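Local coordinates for protein inactive dihydroorotase-like domain (Chaetomium thermophilum, PDB 5NNL) that is an inactive member of the dihydroorotase-like family, whose members are built on a TIM-barrel fold, at residues 18-23 against 51-56; 24-29 against 233-238; 29-34 against 70-75; 44-49 against 75-80; 97-102 against 129-134. All coordinates share one frame; numbering follows the deposited sequence.

Contact 1 (18-23 against 51-56)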
# COMPACT_ATOMS: atom_id res chain seq x y z
N GLY A 18 -12.29 -6.24 7.15
CA GLY A 18 -12.57 -7.45 7.92
C GLY A 18 -11.46 -8.47 7.83
O GLY A 18 -11.72 -9.68 7.77
N LEU A 19 -10.21 -8.00 7.83
CA LEU A 19 -9.07 -8.91 7.72
C LEU A 19 -9.08 -9.96 8.82
O LEU A 19 -8.85 -11.15 8.57
CB LEU A 19 -7.76 -8.12 7.75
CG LEU A 19 -6.47 -8.94 7.68
CD1 LEU A 19 -6.38 -9.68 6.36
CD2 LEU A 19 -5.27 -8.04 7.88
N VAL A 20 -9.33 -9.54 10.06
CA VAL A 20 -9.28 -10.42 11.22
C VAL A 20 -10.68 -10.76 11.72
O VAL A 20 -10.84 -11.22 12.84
CB VAL A 20 -8.41 -9.82 12.34
CG1 VAL A 20 -6.95 -9.84 11.93
CG2 VAL A 20 -8.86 -8.41 12.68
N THR A 21 -11.70 -10.53 10.89
CA THR A 21 -13.04 -11.00 11.20
C THR A 21 -13.21 -12.44 10.75
O THR A 21 -12.75 -12.83 9.67
CB THR A 21 -14.10 -10.12 10.52
OG1 THR A 21 -13.97 -8.77 10.98
CG2 THR A 21 -15.51 -10.63 10.82
N ARG A 22 -13.87 -13.24 11.58
CA ARG A 22 -14.10 -14.64 11.26
C ARG A 22 -14.99 -14.76 10.02
O ARG A 22 -16.04 -14.13 9.94
CB ARG A 22 -14.77 -15.34 12.45
CG ARG A 22 -15.03 -16.83 12.26
CD ARG A 22 -16.10 -17.31 13.24
NE ARG A 22 -17.43 -16.81 12.88
CZ ARG A 22 -18.45 -17.55 12.47
NH1 ARG A 22 -18.35 -18.87 12.36
NH2 ARG A 22 -19.60 -16.97 12.16
N ASP A 23 -14.54 -15.57 9.06
CA ASP A 23 -15.33 -15.87 7.87
C ASP A 23 -15.72 -14.60 7.11
O ASP A 23 -16.86 -14.44 6.68
CB ASP A 23 -16.57 -16.68 8.23
CG ASP A 23 -16.23 -18.04 8.78
OD1 ASP A 23 -15.29 -18.66 8.24
OD2 ASP A 23 -16.87 -18.47 9.76
N GLY A 51 -9.44 -4.07 14.30
CA GLY A 51 -8.56 -5.14 14.74
C GLY A 51 -7.24 -5.05 14.02
O GLY A 51 -6.97 -4.10 13.28
N SER A 52 -6.41 -6.07 14.23
CA SER A 52 -5.10 -6.10 13.60
C SER A 52 -4.50 -7.49 13.73
O SER A 52 -4.87 -8.26 14.62
CB SER A 52 -4.16 -5.07 14.23
OG SER A 52 -3.87 -5.41 15.57
N ILE A 53 -3.57 -7.80 12.83
CA ILE A 53 -2.71 -8.97 12.98
C ILE A 53 -1.62 -8.58 13.98
O ILE A 53 -0.66 -7.90 13.64
CB ILE A 53 -2.13 -9.43 11.65
CG1 ILE A 53 -3.26 -9.88 10.71
CG2 ILE A 53 -1.12 -10.57 11.87
CD1 ILE A 53 -2.79 -10.35 9.34
N SER A 54 -1.80 -9.01 15.24
CA SER A 54 -0.89 -8.65 16.33
C SER A 54 -0.36 -9.85 17.11
O SER A 54 0.52 -9.66 17.95
CB SER A 54 -1.60 -7.70 17.31
OG SER A 54 -2.89 -8.18 17.66
N ASP A 55 -0.86 -11.06 16.87
CA ASP A 55 -0.41 -12.24 17.60
C ASP A 55 -0.62 -13.47 16.72
O ASP A 55 -0.99 -13.36 15.54
CB ASP A 55 -1.16 -12.35 18.93
CG ASP A 55 -2.65 -12.17 18.76
OD1 ASP A 55 -3.19 -12.70 17.77
OD2 ASP A 55 -3.27 -11.50 19.62
N VAL A 56 -0.38 -14.65 17.29
CA VAL A 56 -0.53 -15.89 16.53
C VAL A 56 -2.00 -16.13 16.18
O VAL A 56 -2.33 -16.49 15.04
CB VAL A 56 0.05 -17.07 17.33
CG1 VAL A 56 -0.24 -18.39 16.64
CG2 VAL A 56 1.55 -16.89 17.50
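L19 and V20 meet G51, S52 and I53 where two loops of the TIM barrel pack side by side: one runs from strand 13-14 into helix 26-37, the other from strand 39-44 into helix 56-64. It is a small example of how neighbouring connections of a barrel seal against each other by shape, since no hydrogen bond joins the two segments. V20 lays its two methyl groups along the G51-I53 backbone. With chi1 at -70°, CG1 lies beside the backbone N and CG2 between that N and the carbonyl carbon. CG2 settles near the start of the run, 3.7 Å from S52 N and 3.9 Å from G51 CA, a close approach helped by the lack of a side chain on G51. CG1 lies farther on, by S52 O, and meets CG1 of I53 at 3.9 Å. The preceding residue, L19, brings CD2 to within 3.7 Å of I53 CD1, the two side chains crossing at about a right angle. I53 is thus touched by both residues, and it also reaches A62 of helix 56-64. A type I turn from G18 to T21 presents L19 and V20 together, although its T21 N to G18 O bond, at 3.2 Å, is weak. N65 ND2 binds L19 O and T21 O. At the far end of the second loop, D55 OD1 caps helix 56-64 by accepting from S58 N.

Contact 2 (24-29 against 233-238)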
# COMPACT_ATOMS: atom_id res chain seq x y z
N SER A 24 -14.76 -13.70 6.94
CA SER A 24 -15.02 -12.46 6.24
C SER A 24 -14.61 -12.58 4.78
O SER A 24 -13.52 -13.07 4.46
CB SER A 24 -14.27 -11.30 6.89
OG SER A 24 -14.67 -10.08 6.31
N GLU A 25 -15.48 -12.11 3.89
CA GLU A 25 -15.20 -12.09 2.46
C GLU A 25 -14.29 -10.94 2.05
O GLU A 25 -13.89 -10.87 0.88
CB GLU A 25 -16.51 -12.02 1.67
CG GLU A 25 -16.65 -13.05 0.56
CD GLU A 25 -18.10 -13.37 0.23
OE1 GLU A 25 -18.96 -13.18 1.12
OE2 GLU A 25 -18.38 -13.80 -0.90
N ASP A 26 -13.96 -10.04 2.98
CA ASP A 26 -13.23 -8.82 2.64
C ASP A 26 -11.94 -9.10 1.89
O ASP A 26 -11.68 -8.52 0.83
CB ASP A 26 -12.94 -8.02 3.91
CG ASP A 26 -14.18 -7.32 4.47
OD1 ASP A 26 -15.29 -7.56 3.95
OD2 ASP A 26 -14.03 -6.53 5.43
N LEU A 27 -11.09 -9.98 2.43
CA LEU A 27 -9.81 -10.24 1.79
C LEU A 27 -10.00 -10.70 0.35
O LEU A 27 -9.37 -10.17 -0.57
CB LEU A 27 -9.01 -11.28 2.59
CG LEU A 27 -7.66 -11.68 1.98
CD1 LEU A 27 -6.79 -10.47 1.68
CD2 LEU A 27 -6.93 -12.64 2.90
N GLN A 28 -10.87 -11.69 0.14
CA GLN A 28 -11.14 -12.16 -1.22
C GLN A 28 -11.55 -11.01 -2.13
O GLN A 28 -10.98 -10.82 -3.21
CB GLN A 28 -12.25 -13.22 -1.21
CG GLN A 28 -12.84 -13.49 -2.61
CD GLN A 28 -13.78 -14.67 -2.64
OE1 GLN A 28 -14.99 -14.51 -2.77
NE2 GLN A 28 -13.22 -15.88 -2.55
N ARG A 29 -12.55 -10.23 -1.71
CA ARG A 29 -13.07 -9.18 -2.57
C ARG A 29 -12.00 -8.14 -2.89
O ARG A 29 -11.96 -7.60 -4.00
CB ARG A 29 -14.29 -8.51 -1.92
CG ARG A 29 -14.82 -7.35 -2.74
CD ARG A 29 -16.33 -7.22 -2.62
NE ARG A 29 -16.78 -5.89 -3.05
CZ ARG A 29 -17.98 -5.39 -2.78
NH1 ARG A 29 -18.86 -6.09 -2.07
NH2 ARG A 29 -18.31 -4.18 -3.20
N ALA A 233 -19.25 1.84 3.75
CA ALA A 233 -18.01 1.16 4.09
C ALA A 233 -17.69 0.14 3.01
O ALA A 233 -17.61 -1.06 3.28
CB ALA A 233 -18.12 0.47 5.45
N ASP A 234 -17.50 0.60 1.77
CA ASP A 234 -17.21 -0.32 0.68
C ASP A 234 -15.74 -0.72 0.75
O ASP A 234 -14.86 0.12 0.92
CB ASP A 234 -17.54 0.30 -0.68
CG ASP A 234 -18.04 -0.74 -1.68
OD1 ASP A 234 -18.57 -1.79 -1.24
OD2 ASP A 234 -17.90 -0.52 -2.90
N VAL A 235 -15.50 -2.02 0.61
CA VAL A 235 -14.18 -2.60 0.86
C VAL A 235 -13.17 -2.31 -0.25
O VAL A 235 -11.97 -2.54 -0.04
CB VAL A 235 -14.40 -4.12 1.08
CG1 VAL A 235 -13.37 -4.97 0.36
CG2 VAL A 235 -14.39 -4.42 2.57
N THR A 236 -13.61 -1.78 -1.39
CA THR A 236 -12.75 -1.59 -2.55
C THR A 236 -12.48 -0.12 -2.86
O THR A 236 -12.02 0.19 -3.96
CB THR A 236 -13.36 -2.28 -3.77
OG1 THR A 236 -14.57 -1.61 -4.13
CG2 THR A 236 -13.67 -3.74 -3.47
N VAL A 237 -12.75 0.79 -1.92
CA VAL A 237 -12.54 2.21 -2.17
C VAL A 237 -11.08 2.45 -2.55
O VAL A 237 -10.16 1.95 -1.90
CB VAL A 237 -12.93 3.05 -0.95
CG1 VAL A 237 -14.44 3.18 -0.85
CG2 VAL A 237 -12.34 2.48 0.34
N GLY A 238 -10.88 3.24 -3.61
CA GLY A 238 -9.57 3.72 -3.98
C GLY A 238 -8.73 2.79 -4.82
O GLY A 238 -7.64 3.19 -5.25
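V235 points a methyl group at the carboxylate of D26. CG2 lies 3.5 Å from D26 CG and 3.5 Å from D26 OD1, with OD2 hardly farther, so the methyl rests against the whole flat group rather than against one oxygen; the two side chains cross obliquely. The other branch of V235, CG1, turns along the helix to R29, reaching its CG at 4.2 Å. R29 stretches away from the helix over the opposing loop, its CG anti to the backbone N (chi1 176°) and its chain bent at chi2. On the way it passes over T236, whose CG2 sits 3.8 Å from R29 NE, the side chains crossing at about a right angle. At its end R29 NH2 forms a salt bridge of 3.1 Å with D234 OD1. The guanidinium and carboxylate planes stand 81° apart, so the pair is one of opposite charges rather than of two flat groups laid edge to edge. R29 has two modelled conformers and is exposed, so both the bridge and the T236 approach are tentative. S24 OG accepts from D26 N at 3.4 Å, a weak capping bond ahead of helix 26-37. What results is the first turn of an outer helix of a TIM barrel packed against a loop remote in sequence, whose type I turn, D234 to V237, sets V235 and T236 on the helix flank.

Contact 3 (29-34 against 70-75); sequences RVTQAS and VYCDFN
T31, on helix 26-37, is the tight centre of the contact, wedged against V70, Y71 and C72 at the approach to strand 73-79. Its chi1 of 64° sets OG1 between the backbone N and the carbonyl carbon, facing the incoming chain, so that Y71 N donates to OG1 at 3.2 Å with an N-H...O angle of 167°. The methyl CG2 lies 3.8 Å from V70 CG1. Nearer the backbone, T31 CB is 3.7 Å from C72 SG, and S34 CB approaches the same sulfur more distantly, at 4.1 Å. One turn back, V30 O accepts from both S34 N and S34 OG, which arrive from opposite faces of its plane. The outer side is more exposed, although one approach there is close. Q32 and Y71, both partly exposed, lie side by side and point the same way; Q32 CG meets the ring obliquely, 3.3 Å from CD2, while the amide plane stands nearly perpendicular to the ring. Y71 also makes an edge-to-face contact with F326. The chemistry implies that the buried T31 hydroxyl is engaged twice, giving its hydrogen to Q28 O of its own helix and accepting from Y71 N, so one side chain ties the helix backbone to the chain entering the barrel strand.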
# COMPACT_ATOMS: atom_id res chain seq x y z
N ARG A 29 -12.55 -10.23 -1.71
CA ARG A 29 -13.07 -9.18 -2.57
C ARG A 29 -12.00 -8.14 -2.89
O ARG A 29 -11.96 -7.60 -4.00
CB ARG A 29 -14.29 -8.51 -1.92
CG ARG A 29 -14.82 -7.35 -2.74
CD ARG A 29 -16.33 -7.22 -2.62
NE ARG A 29 -16.78 -5.89 -3.05
CZ ARG A 29 -17.98 -5.39 -2.78
NH1 ARG A 29 -18.86 -6.09 -2.07
NH2 ARG A 29 -18.31 -4.18 -3.20
N VAL A 30 -11.12 -7.85 -1.93
CA VAL A 30 -10.03 -6.91 -2.19
C VAL A 30 -9.12 -7.45 -3.28
O VAL A 30 -8.63 -6.70 -4.14
CB VAL A 30 -9.26 -6.59 -0.90
CG1 VAL A 30 -7.96 -5.83 -1.19
CG2 VAL A 30 -10.13 -5.78 0.03
N THR A 31 -8.86 -8.76 -3.27
CA THR A 31 -8.03 -9.35 -4.32
C THR A 31 -8.74 -9.31 -5.67
O THR A 31 -8.08 -9.27 -6.71
CB THR A 31 -7.64 -10.78 -3.96
OG1 THR A 31 -8.81 -11.61 -3.88
CG2 THR A 31 -6.89 -10.82 -2.64
N GLN A 32 -10.08 -9.33 -5.67
CA GLN A 32 -10.82 -9.20 -6.92
C GLN A 32 -10.61 -7.82 -7.53
O GLN A 32 -10.20 -7.69 -8.69
CB GLN A 32 -12.32 -9.43 -6.69
CG GLN A 32 -12.71 -10.81 -6.22
CD GLN A 32 -14.21 -10.93 -5.96
OE1 GLN A 32 -15.00 -10.14 -6.48
NE2 GLN A 32 -14.60 -11.91 -5.16
N ALA A 33 -10.92 -6.78 -6.76
CA ALA A 33 -10.75 -5.42 -7.25
C ALA A 33 -9.29 -5.11 -7.56
O ALA A 33 -9.00 -4.30 -8.45
CB ALA A 33 -11.30 -4.42 -6.22
N SER A 34 -8.36 -5.75 -6.85
CA SER A 34 -6.94 -5.53 -7.13
C SER A 34 -6.56 -6.07 -8.50
O SER A 34 -6.00 -5.34 -9.33
CB SER A 34 -6.09 -6.19 -6.04
OG SER A 34 -6.19 -5.48 -4.82
N VAL A 70 -8.26 -16.65 -3.47
CA VAL A 70 -7.97 -15.26 -3.79
C VAL A 70 -7.65 -15.15 -5.28
O VAL A 70 -7.31 -16.14 -5.94
CB VAL A 70 -6.80 -14.70 -2.95
CG1 VAL A 70 -7.27 -14.41 -1.54
CG2 VAL A 70 -5.62 -15.65 -2.95
N TYR A 71 -7.77 -13.93 -5.79
CA TYR A 71 -7.65 -13.67 -7.22
C TYR A 71 -6.39 -12.92 -7.59
O TYR A 71 -6.20 -12.59 -8.77
CB TYR A 71 -8.89 -12.92 -7.71
CG TYR A 71 -10.14 -13.76 -7.57
CD1 TYR A 71 -10.44 -14.75 -8.51
CD2 TYR A 71 -10.99 -13.60 -6.48
CE1 TYR A 71 -11.57 -15.53 -8.38
CE2 TYR A 71 -12.13 -14.38 -6.35
CZ TYR A 71 -12.41 -15.35 -7.30
OH TYR A 71 -13.54 -16.13 -7.18
N CYS A 72 -5.53 -12.62 -6.62
CA CYS A 72 -4.17 -12.19 -6.88
C CYS A 72 -3.29 -12.81 -5.80
O CYS A 72 -3.80 -13.38 -4.82
CB CYS A 72 -4.06 -10.65 -6.89
SG CYS A 72 -4.38 -9.84 -5.31
N ASP A 73 -1.98 -12.73 -5.98
CA ASP A 73 -1.07 -13.18 -4.94
C ASP A 73 -0.96 -12.11 -3.85
O ASP A 73 -1.24 -10.93 -4.08
CB ASP A 73 0.31 -13.49 -5.53
CG ASP A 73 0.28 -14.65 -6.50
OD1 ASP A 73 -0.68 -15.44 -6.44
OD2 ASP A 73 1.22 -14.78 -7.31
N PHE A 74 -0.55 -12.54 -2.66
CA PHE A 74 -0.53 -11.61 -1.54
C PHE A 74 0.45 -12.08 -0.49
O PHE A 74 0.85 -13.24 -0.43
CB PHE A 74 -1.93 -11.44 -0.93
CG PHE A 74 -2.40 -12.62 -0.13
CD1 PHE A 74 -3.01 -13.70 -0.75
CD2 PHE A 74 -2.23 -12.65 1.24
CE1 PHE A 74 -3.45 -14.79 -0.01
CE2 PHE A 74 -2.66 -13.73 1.98
CZ PHE A 74 -3.27 -14.80 1.36
N ASN A 75 0.86 -11.12 0.34
CA ASN A 75 1.66 -11.35 1.53
C ASN A 75 0.90 -10.79 2.72
O ASN A 75 0.27 -9.73 2.62
CB ASN A 75 3.03 -10.66 1.43
CG ASN A 75 4.17 -11.64 1.26
OD1 ASN A 75 4.22 -12.68 1.92
ND2 ASN A 75 5.11 -11.31 0.37

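Contact 4 (44-49 against 75-80); sequences IMPVSK and NLSITA
I44 and N75 carry the one direct hydrogen bond between the two segments, which follow two neighbouring parallel strands of the barrel, 39-44 and 73-79, and whose touching parts run only 14° apart. I44 N donates to N75 O at 3.0 Å, nearly straight at 173° and arriving almost along the C=O axis. The next link is made by water: water 1 donates to I44 O at 2.7 Å and accepts from S77 N at 2.9 Å, bridging the pair where a direct strand bond would otherwise be expected. Beyond it the bonding pattern cannot go on in the usual way, because P46 has no N-H to offer S77 O. Van der Waals contact takes over there, partly carbon on oxygen. The proline ring lies against the other segment, with CD 3.8 Å from S77 CB and CB 3.5 Å from S77 O. It also meets T79, whose OG1 is 3.3 Å from P46 CB. V47 comes at T79 at about a right angle, its CG2 set beside the backbone N and 3.6 Å from the same OG1. At the opposite end I44 CB rests loosely on L76 CD2. The third group is hydrogen bonds to partners outside the two segments: T79 OG1 donates to I53 O, S77 OG pairs with S97 OG, just ahead of strand 98-100, and N75 OD1 with S337 OG. The chemistry implies a direct bonding pattern that gives way to a water and then a proline while the backbones stay close, with the hydroxyls among the carbons kept satisfied by neighbours.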
# COMPACT_ATOMS: atom_id res chain seq x y z
N ILE A 44 -0.95 -7.02 2.37
CA ILE A 44 -2.14 -6.74 3.16
C ILE A 44 -1.73 -5.95 4.40
O ILE A 44 -0.84 -6.38 5.15
CB ILE A 44 -2.87 -8.04 3.54
CG1 ILE A 44 -3.11 -8.91 2.30
CG2 ILE A 44 -4.18 -7.73 4.24
CD1 ILE A 44 -3.90 -8.22 1.21
N MET A 45 -2.36 -4.81 4.61
CA MET A 45 -2.06 -3.98 5.77
C MET A 45 -2.48 -4.71 7.03
O MET A 45 -3.66 -5.06 7.18
CB MET A 45 -2.78 -2.64 5.66
CG MET A 45 -2.38 -1.81 4.44
SD MET A 45 -3.23 -0.23 4.34
CE MET A 45 -2.54 0.61 5.76
N PRO A 46 -1.57 -4.97 7.97
CA PRO A 46 -1.94 -5.76 9.16
C PRO A 46 -2.97 -5.07 10.06
O PRO A 46 -3.61 -5.76 10.86
CB PRO A 46 -0.61 -5.96 9.89
CG PRO A 46 0.28 -4.85 9.41
CD PRO A 46 -0.16 -4.54 8.00
N VAL A 47 -3.15 -3.76 9.95
CA VAL A 47 -4.12 -3.02 10.75
C VAL A 47 -5.38 -2.86 9.92
O VAL A 47 -5.36 -2.28 8.83
CB VAL A 47 -3.56 -1.66 11.19
CG1 VAL A 47 -4.63 -0.82 11.89
CG2 VAL A 47 -2.35 -1.86 12.12
N SER A 48 -6.50 -3.37 10.44
CA SER A 48 -7.77 -3.34 9.74
C SER A 48 -8.75 -2.42 10.48
O SER A 48 -8.34 -1.58 11.28
CB SER A 48 -8.28 -4.78 9.57
OG SER A 48 -8.29 -5.48 10.80
N LYS A 49 -10.05 -2.58 10.20
CA LYS A 49 -11.05 -1.64 10.71
C LYS A 49 -11.02 -1.55 12.23
O LYS A 49 -10.71 -0.50 12.80
CB LYS A 49 -12.44 -2.05 10.21
CG LYS A 49 -13.61 -1.31 10.88
CD LYS A 49 -14.58 -0.76 9.85
CE LYS A 49 -15.96 -0.46 10.44
NZ LYS A 49 -16.14 0.97 10.81
N ASN A 75 0.86 -11.12 0.34
CA ASN A 75 1.66 -11.35 1.53
C ASN A 75 0.90 -10.79 2.72
O ASN A 75 0.27 -9.73 2.62
CB ASN A 75 3.03 -10.66 1.43
CG ASN A 75 4.17 -11.64 1.26
OD1 ASN A 75 4.22 -12.68 1.92
ND2 ASN A 75 5.11 -11.31 0.37
N LEU A 76 0.94 -11.50 3.84
CA LEU A 76 0.45 -10.93 5.08
C LEU A 76 1.57 -10.18 5.78
O LEU A 76 2.74 -10.23 5.39
CB LEU A 76 -0.11 -12.02 6.00
CG LEU A 76 -1.45 -12.64 5.59
CD1 LEU A 76 -1.83 -13.78 6.53
CD2 LEU A 76 -2.56 -11.60 5.57
N SER A 77 1.20 -9.44 6.82
CA SER A 77 2.14 -8.68 7.62
C SER A 77 1.63 -8.71 9.05
O SER A 77 0.52 -9.17 9.32
CB SER A 77 2.29 -7.25 7.09
OG SER A 77 3.31 -6.54 7.77
N ILE A 78 2.45 -8.21 9.98
CA ILE A 78 2.12 -8.26 11.39
C ILE A 78 2.48 -6.94 12.06
O ILE A 78 3.50 -6.33 11.74
CB ILE A 78 2.82 -9.44 12.09
CG1 ILE A 78 2.36 -9.54 13.54
CG2 ILE A 78 4.35 -9.30 12.00
CD1 ILE A 78 2.35 -10.98 14.06
N THR A 79 1.63 -6.51 12.99
CA THR A 79 1.78 -5.24 13.69
C THR A 79 2.59 -5.40 14.96
O THR A 79 2.39 -6.35 15.73
CB THR A 79 0.41 -4.67 14.05
OG1 THR A 79 -0.50 -4.87 12.96
CG2 THR A 79 0.50 -3.20 14.37
N ALA A 80 3.49 -4.45 15.20
CA ALA A 80 4.24 -4.42 16.43
C ALA A 80 3.42 -3.76 17.53
O ALA A 80 2.61 -2.86 17.29
CB ALA A 80 5.56 -3.66 16.24
O HOH W 1 -1.46 -8.34 6.91

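Contact 5 (97-102 against 129-134); sequences SLFIPF and ITDART
L98 O and I129 O are the two backbone acceptors that register the strands: I129 N donates to L98 O at 2.7 Å, and I100 N to I129 O at 2.8 Å. Both bonds are nearly straight. I129 O also receives a CA-H...O contact from F99. The next acceptor, I100 O, is met by a side chain instead, T130 OG1, at 2.9 Å. With OG1 anti to its own backbone N (chi1 177°), the hydroxyl serves both segments, for it also accepts from A132 N at 2.9 Å and 149°, the bond that defines an ST turn. These are adjacent parallel strands of the TIM barrel, joined by helix 111-121 in a beta-alpha-beta unit, and the ST turn comes where strand 128-130 ends. Past it a water serves the widening gap, accepting from F102 N at 2.9 Å and donating to D131 OD1 at 2.9 Å. D131 OD2 instead lies at the edge of the F99 ring, 3.7 Å from CZ, the carboxylate and ring planes 63° apart. At the other end, S97 OG is bonded to R43 NE. F102 brings CE2 to within 3.6 Å of A132 CB.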
# COMPACT_ATOMS: atom_id res chain seq x y z
N SER A 97 6.59 -8.98 6.23
CA SER A 97 7.03 -7.68 6.71
C SER A 97 6.51 -7.44 8.12
O SER A 97 5.50 -8.01 8.54
CB SER A 97 6.54 -6.56 5.80
OG SER A 97 5.13 -6.44 5.90
N LEU A 98 7.20 -6.55 8.83
CA LEU A 98 6.78 -6.09 10.15
C LEU A 98 6.35 -4.63 10.07
O LEU A 98 7.11 -3.78 9.59
CB LEU A 98 7.91 -6.24 11.17
CG LEU A 98 7.67 -5.60 12.54
CD1 LEU A 98 6.46 -6.22 13.21
CD2 LEU A 98 8.90 -5.74 13.43
N PHE A 99 5.15 -4.35 10.54
CA PHE A 99 4.62 -2.99 10.59
C PHE A 99 4.73 -2.45 12.01
O PHE A 99 4.23 -3.06 12.96
CB PHE A 99 3.16 -2.96 10.13
CG PHE A 99 2.55 -1.59 10.14
CD1 PHE A 99 3.08 -0.57 9.36
CD2 PHE A 99 1.44 -1.33 10.93
CE1 PHE A 99 2.51 0.69 9.38
CE2 PHE A 99 0.88 -0.07 10.95
CZ PHE A 99 1.41 0.94 10.17
N ILE A 100 5.39 -1.30 12.15
CA ILE A 100 5.60 -0.66 13.44
C ILE A 100 4.88 0.68 13.44
O ILE A 100 5.42 1.69 12.97
CB ILE A 100 7.10 -0.48 13.75
CG1 ILE A 100 7.82 -1.83 13.68
CG2 ILE A 100 7.27 0.16 15.12
CD1 ILE A 100 9.31 -1.75 13.95
N PRO A 101 3.66 0.75 13.97
CA PRO A 101 3.05 2.04 14.26
C PRO A 101 3.37 2.47 15.68
O PRO A 101 3.56 1.65 16.58
CB PRO A 101 1.56 1.75 14.09
CG PRO A 101 1.43 0.31 14.61
CD PRO A 101 2.77 -0.37 14.33
N PHE A 102 3.44 3.79 15.88
CA PHE A 102 3.80 4.31 17.19
C PHE A 102 2.59 4.57 18.09
O PHE A 102 2.77 4.79 19.29
CB PHE A 102 4.61 5.60 17.04
CG PHE A 102 6.08 5.36 16.89
CD1 PHE A 102 6.94 5.63 17.94
CD2 PHE A 102 6.60 4.87 15.71
CE1 PHE A 102 8.30 5.42 17.81
CE2 PHE A 102 7.96 4.65 15.57
CZ PHE A 102 8.81 4.93 16.63
N ILE A 129 8.35 -1.87 8.08
CA ILE A 129 7.60 -0.75 7.53
C ILE A 129 6.96 0.01 8.69
O ILE A 129 6.49 -0.59 9.65
CB ILE A 129 6.53 -1.23 6.52
CG1 ILE A 129 5.56 -0.10 6.17
CG2 ILE A 129 5.78 -2.43 7.06
CD1 ILE A 129 4.60 -0.44 5.03
N THR A 130 6.97 1.34 8.59
CA THR A 130 6.43 2.20 9.64
C THR A 130 5.68 3.37 9.02
O THR A 130 5.98 3.80 7.91
CB THR A 130 7.53 2.73 10.56
OG1 THR A 130 6.96 3.62 11.53
CG2 THR A 130 8.61 3.47 9.76
N ASP A 131 4.70 3.89 9.77
CA ASP A 131 4.03 5.13 9.43
C ASP A 131 4.41 6.26 10.39
O ASP A 131 3.67 7.24 10.52
CB ASP A 131 2.51 4.94 9.41
CG ASP A 131 1.95 4.53 10.75
OD1 ASP A 131 2.74 4.26 11.68
OD2 ASP A 131 0.71 4.47 10.88
N ALA A 132 5.56 6.13 11.06
CA ALA A 132 5.98 7.13 12.04
C ALA A 132 6.13 8.50 11.39
O ALA A 132 6.44 8.62 10.20
CB ALA A 132 7.30 6.71 12.68
N ARG A 133 5.90 9.54 12.18
CA ARG A 133 6.06 10.92 11.75
C ARG A 133 7.01 11.65 12.70
O ARG A 133 7.27 11.20 13.82
CB ARG A 133 4.73 11.69 11.72
CG ARG A 133 3.57 10.95 11.10
CD ARG A 133 3.84 10.58 9.66
NE ARG A 133 2.70 9.88 9.08
CZ ARG A 133 2.77 9.01 8.07
NH1 ARG A 133 1.66 8.44 7.63
NH2 ARG A 133 3.94 8.71 7.50
N THR A 134 7.51 12.79 12.23
CA THR A 134 8.32 13.72 13.00
C THR A 134 9.29 13.00 13.94
O THR A 134 10.17 12.27 13.49
CB THR A 134 7.43 14.68 13.79
OG1 THR A 134 6.75 13.97 14.83
CG2 THR A 134 6.40 15.34 12.87
O HOH W 2 3.42 5.89 13.93

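How the contacts relate
Strand 73-79 is the common thread: contacts 3 and 4 share N75 on it, with centres about 15 Å apart, and contact 5 begins on the neighbouring strand 98-100. Contacts 4 and 5 are joined by a probable hydrogen bond, A80 N to F99 O at 2.7 Å. Contact 1 sits about 8 Å from contact 4, centre to centre, and I53 fastens the two by probable bonds, its O to T79 N at 2.7 Å and its N to P46 O at 2.8 Å. Contacts 2 and 3 share R29 and helix 26-37, which meets a loop late in the chain on one flank and the start of strand 73-79 on another. The centres of contacts 2 and 5 are about 23 Å apart.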